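PDB 4AX2: RAP1B from Serratia marcescens, which probably acts as a self-resistance (immunity) protein that protects the bacterium against a toxin delivered by its own type VI secretion system. Local coordinates for residues Y33-K38 with S124-I128. Sequence-based numbering, arbitrary orientation. Where two conformers were deposited one is given.
Sequences YHQVVK and SRQLI. With EDO (1,2-ethanediol), chain E.
The guanidinium of Arg125 lies flat against the imidazole of His34, the two centres 3.9 Å apart and the planes inclined by 28°. The tilt brings Arg125 NH2 to 3.4 Å from His34 CE1, over one face of the ring near its rim. His34 CG sits between its own backbone N and carbonyl carbon (chi1 60°), which stands the ring up alongside the extended arginine chain, both side chains pointing the same way. Arginine suits this place because its flat, delocalised cation can stack and still donate: NH1 gives a weak bond of 3.1 Å to O1 of an ethanediol molecule that is also hydrogen-bonded to Asp133. Histidine offers a flat face to the guanidinium and a ring nitrogen to water.

Water links the next pair. A single molecule in the plane of the imidazole, at its edge, is 2.7 Å from His34 ND1 and donates to Ser124 OG over the same length; that hydroxyl also bonds to the carbonyl of Asp121. The smallness of serine lets the helices come close, with CA atoms of His34 and Ser124 just 4.8 Å apart and a CA-H...O contact from His34 CA to Ser124 O. This carbonyl is buried without a conventional partner.

Here the start of helix 33-49 packs on the end of helix 118-126 in an all-helical fold, that of the type VI amidase immunity family.

Apolar contacts continue past the helix end. Ile128, already in extended conformation, runs its CG1-CD1 arm between Tyr33 and Val37, one helical turn apart, CD1 lying 3.6 Å from Val37 CG2, while CG2 adds a second contact at 3.7 Å to Tyr33 CB. Compact, branched Val37 fits against both Ser124 and Ile128. Tyrosine combines apolar and polar ends: its ring leads away, touching Met71 and Pro72, and its OH is hydrogen-bonded to Asp139.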
ATOM      1  N   TYR A  33      -8.936  -2.804  13.589  1.00 22.82           N
ATOM      2  CA  TYR A  33      -8.903  -1.355  13.484  1.00 22.01           C
ATOM      3  C   TYR A  33      -7.488  -0.756  13.314  1.00 21.61           C
ATOM      4  O   TYR A  33      -7.335   0.212  12.574  1.00 19.98           O
ATOM      5  CB  TYR A  33      -9.573  -0.707  14.694  1.00 22.45           C
ATOM      6  CG  TYR A  33     -11.081  -0.925  14.807  1.00 22.55           C
ATOM      7  CD1 TYR A  33     -11.915  -0.830  13.690  1.00 22.35           C
ATOM      8  CD2 TYR A  33     -11.667  -1.183  16.040  1.00 23.03           C
ATOM      9  CE1 TYR A  33     -13.293  -0.981  13.806  1.00 22.74           C
ATOM     10  CE2 TYR A  33     -13.033  -1.354  16.164  1.00 23.38           C
ATOM     11  CZ  TYR A  33     -13.845  -1.253  15.054  1.00 23.32           C
ATOM     12  OH  TYR A  33     -15.205  -1.406  15.192  1.00 24.04           O
ATOM     13  N   HIS A  34      -6.478  -1.315  13.990  1.00 21.80           N
ATOM     14  CA  HIS A  34      -5.131  -0.777  13.849  1.00 22.00           C
ATOM     15  C   HIS A  34      -4.671  -0.849  12.405  1.00 20.33           C
ATOM     16  O   HIS A  34      -4.024   0.069  11.919  1.00 19.78           O
ATOM     17  CB  HIS A  34      -4.118  -1.440  14.806  1.00 22.86           C
ATOM     18  CG  HIS A  34      -3.951  -2.942  14.626  1.00 23.28           C
ATOM     19  ND1 HIS A  34      -3.090  -3.479  13.733  1.00 24.46           N
ATOM     20  CD2 HIS A  34      -4.522  -4.010  15.304  1.00 25.02           C
ATOM     21  CE1 HIS A  34      -3.127  -4.815  13.814  1.00 24.30           C
ATOM     22  NE2 HIS A  34      -3.996  -5.146  14.789  1.00 25.59           N
ATOM     23  N   GLN A  35      -5.058  -1.904  11.691  1.00 20.53           N
ATOM     24  CA  GLN A  35      -4.762  -1.992  10.264  1.00 20.74           C
ATOM     25  C   GLN A  35      -5.466  -0.931   9.429  1.00 19.30           C
ATOM     26  O   GLN A  35      -4.878  -0.392   8.497  1.00 18.73           O
ATOM     27  CB  GLN A  35      -5.074  -3.387   9.722  1.00 23.05           C
ATOM     28  CG  GLN A  35      -4.611  -3.593   8.286  1.00 24.50           C
ATOM     29  CD  GLN A  35      -3.089  -3.547   8.124  1.00 26.01           C
ATOM     30  OE1 GLN A  35      -2.359  -4.168   8.888  1.00 28.25           O
ATOM     31  NE2 GLN A  35      -2.615  -2.808   7.115  1.00 27.99           N
ATOM     32  N   VAL A  36      -6.718  -0.609   9.765  1.00 18.66           N
ATOM     33  CA  VAL A  36      -7.440   0.444   9.046  1.00 17.84           C
ATOM     34  C   VAL A  36      -6.717   1.776   9.128  1.00 17.12           C
ATOM     35  O   VAL A  36      -6.667   2.515   8.146  1.00 17.34           O
ATOM     36  CB  VAL A  36      -8.876   0.621   9.552  1.00 18.48           C
ATOM     37  CG1 VAL A  36      -9.607   1.686   8.726  1.00 17.64           C
ATOM     38  CG2 VAL A  36      -9.610  -0.719   9.521  1.00 18.68           C
ATOM     39  N   VAL A  37      -6.147   2.079  10.288  1.00 17.74           N
ATOM     40  CA  VAL A  37      -5.367   3.291  10.463  1.00 18.04           C
ATOM     41  C   VAL A  37      -4.186   3.284   9.487  1.00 17.69           C
ATOM     42  O   VAL A  37      -3.862   4.316   8.903  1.00 17.09           O
ATOM     43  CB  VAL A  37      -4.856   3.429  11.901  1.00 18.54           C
ATOM     44  CG1 VAL A  37      -3.919   4.624  12.006  1.00 19.03           C
ATOM     45  CG2 VAL A  37      -6.031   3.544  12.891  1.00 18.73           C
ATOM     46  N   LYS A  38      -3.539   2.135   9.341  1.00 17.94           N
ATOM     47  CA  LYS A  38      -2.386   2.024   8.401  1.00 18.11           C
ATOM     48  C   LYS A  38      -2.823   2.236   6.955  1.00 17.87           C
ATOM     49  O   LYS A  38      -2.111   2.862   6.191  1.00 16.80           O
ATOM     50  CB  LYS A  38      -1.635   0.707   8.556  0.70 17.57           C
ATOM     51  CG  LYS A  38      -1.060   0.508   9.949  0.70 17.43           C
ATOM     52  CD  LYS A  38       0.260  -0.254   9.954  0.70 18.30           C
ATOM     53  CE  LYS A  38       0.141  -1.701   9.469  0.70 18.54           C
ATOM     54  NZ  LYS A  38       1.474  -2.394   9.292  0.70 18.97           N
ATOM     55  N   SER A 124      -0.805   3.295  15.262  1.00 23.68           N
ATOM     56  CA  SER A 124      -2.070   2.749  14.762  1.00 23.26           C
ATOM     57  C   SER A 124      -2.950   2.130  15.864  1.00 25.47           C
ATOM     58  O   SER A 124      -4.186   2.097  15.753  1.00 25.82           O
ATOM     59  CB  SER A 124      -1.812   1.707  13.656  1.00 23.04           C
ATOM     60  OG  SER A 124      -1.319   0.472  14.148  1.00 23.67           O
ATOM     61  N   ARG A 125      -2.302   1.639  16.913  1.00 25.98           N
ATOM     62  CA  ARG A 125      -2.993   1.064  18.052  1.00 27.68           C
ATOM     63  C   ARG A 125      -3.433   2.154  19.022  1.00 28.55           C
ATOM     64  O   ARG A 125      -4.519   2.068  19.591  1.00 29.06           O
ATOM     65  CB  ARG A 125      -2.093   0.050  18.747  1.00 29.87           C
ATOM     66  CG  ARG A 125      -1.867  -1.175  17.880  1.00 31.43           C
ATOM     67  CD  ARG A 125      -0.666  -1.992  18.323  1.00 34.99           C
ATOM     68  NE  ARG A 125      -0.324  -2.949  17.277  1.00 37.83           N
ATOM     69  CZ  ARG A 125      -0.921  -4.123  17.076  1.00 39.30           C
ATOM     70  NH1 ARG A 125      -1.907  -4.538  17.873  1.00 43.37           N
ATOM     71  NH2 ARG A 125      -0.515  -4.894  16.065  1.00 40.02           N
ATOM     72  N   GLN A 126      -2.617   3.197  19.158  1.00 28.14           N
ATOM     73  CA  GLN A 126      -2.903   4.304  20.081  1.00 29.13           C
ATOM     74  C   GLN A 126      -4.108   5.154  19.676  1.00 28.24           C
ATOM     75  O   GLN A 126      -4.794   5.703  20.542  1.00 28.67           O
ATOM     76  CB  GLN A 126      -1.674   5.212  20.205  1.00 31.45           C
ATOM     77  CG  GLN A 126      -0.455   4.500  20.766  1.00 33.47           C
ATOM     78  CD  GLN A 126       0.770   5.387  20.822  1.00 35.98           C
ATOM     79  OE1 GLN A 126       0.987   6.216  19.937  1.00 37.77           O
ATOM     80  NE2 GLN A 126       1.589   5.204  21.860  1.00 39.33           N
ATOM     81  N   LEU A 127      -4.391   5.237  18.377  1.00 25.20           N
ATOM     82  CA  LEU A 127      -5.417   6.149  17.859  1.00 25.73           C
ATOM     83  C   LEU A 127      -6.822   5.543  17.744  1.00 26.13           C
ATOM     84  O   LEU A 127      -7.725   6.166  17.147  1.00 27.88           O
ATOM     85  CB  LEU A 127      -4.974   6.691  16.488  1.00 23.90           C
ATOM     86  CG  LEU A 127      -3.680   7.523  16.515  1.00 23.75           C
ATOM     87  CD1 LEU A 127      -3.335   8.027  15.128  1.00 22.49           C
ATOM     88  CD2 LEU A 127      -3.767   8.677  17.522  1.00 26.11           C
ATOM     89  N   ILE A 128      -6.984   4.324  18.262  1.00 26.59           N
ATOM     90  CA  ILE A 128      -8.259   3.599  18.212  1.00 26.73           C
ATOM     91  C   ILE A 128      -8.881   3.555  19.604  1.00 27.45           C
ATOM     92  O   ILE A 128      -8.228   3.139  20.571  1.00 27.95           O
ATOM     93  CB  ILE A 128      -8.088   2.168  17.649  1.00 26.43           C
ATOM     94  CG1 ILE A 128      -7.678   2.229  16.166  1.00 25.86           C
ATOM     95  CG2 ILE A 128      -9.372   1.348  17.804  1.00 27.36           C
ATOM     96  CD1 ILE A 128      -8.637   3.002  15.266  1.00 24.95           C
TER
HETATM   97  C1  EDO E1154      -1.406  -8.194  18.347  1.00 58.70           C
HETATM   98  O1  EDO E1154      -2.273  -7.351  19.105  1.00 59.15           O
HETATM   99  C2  EDO E1154      -2.232  -8.885  17.266  1.00 58.87           C
HETATM  100  O2  EDO E1154      -2.022  -8.201  16.036  1.00 61.22           O
HETATM  101  O   HOH W   1      -1.276  -1.788  12.666  1.00 29.85           O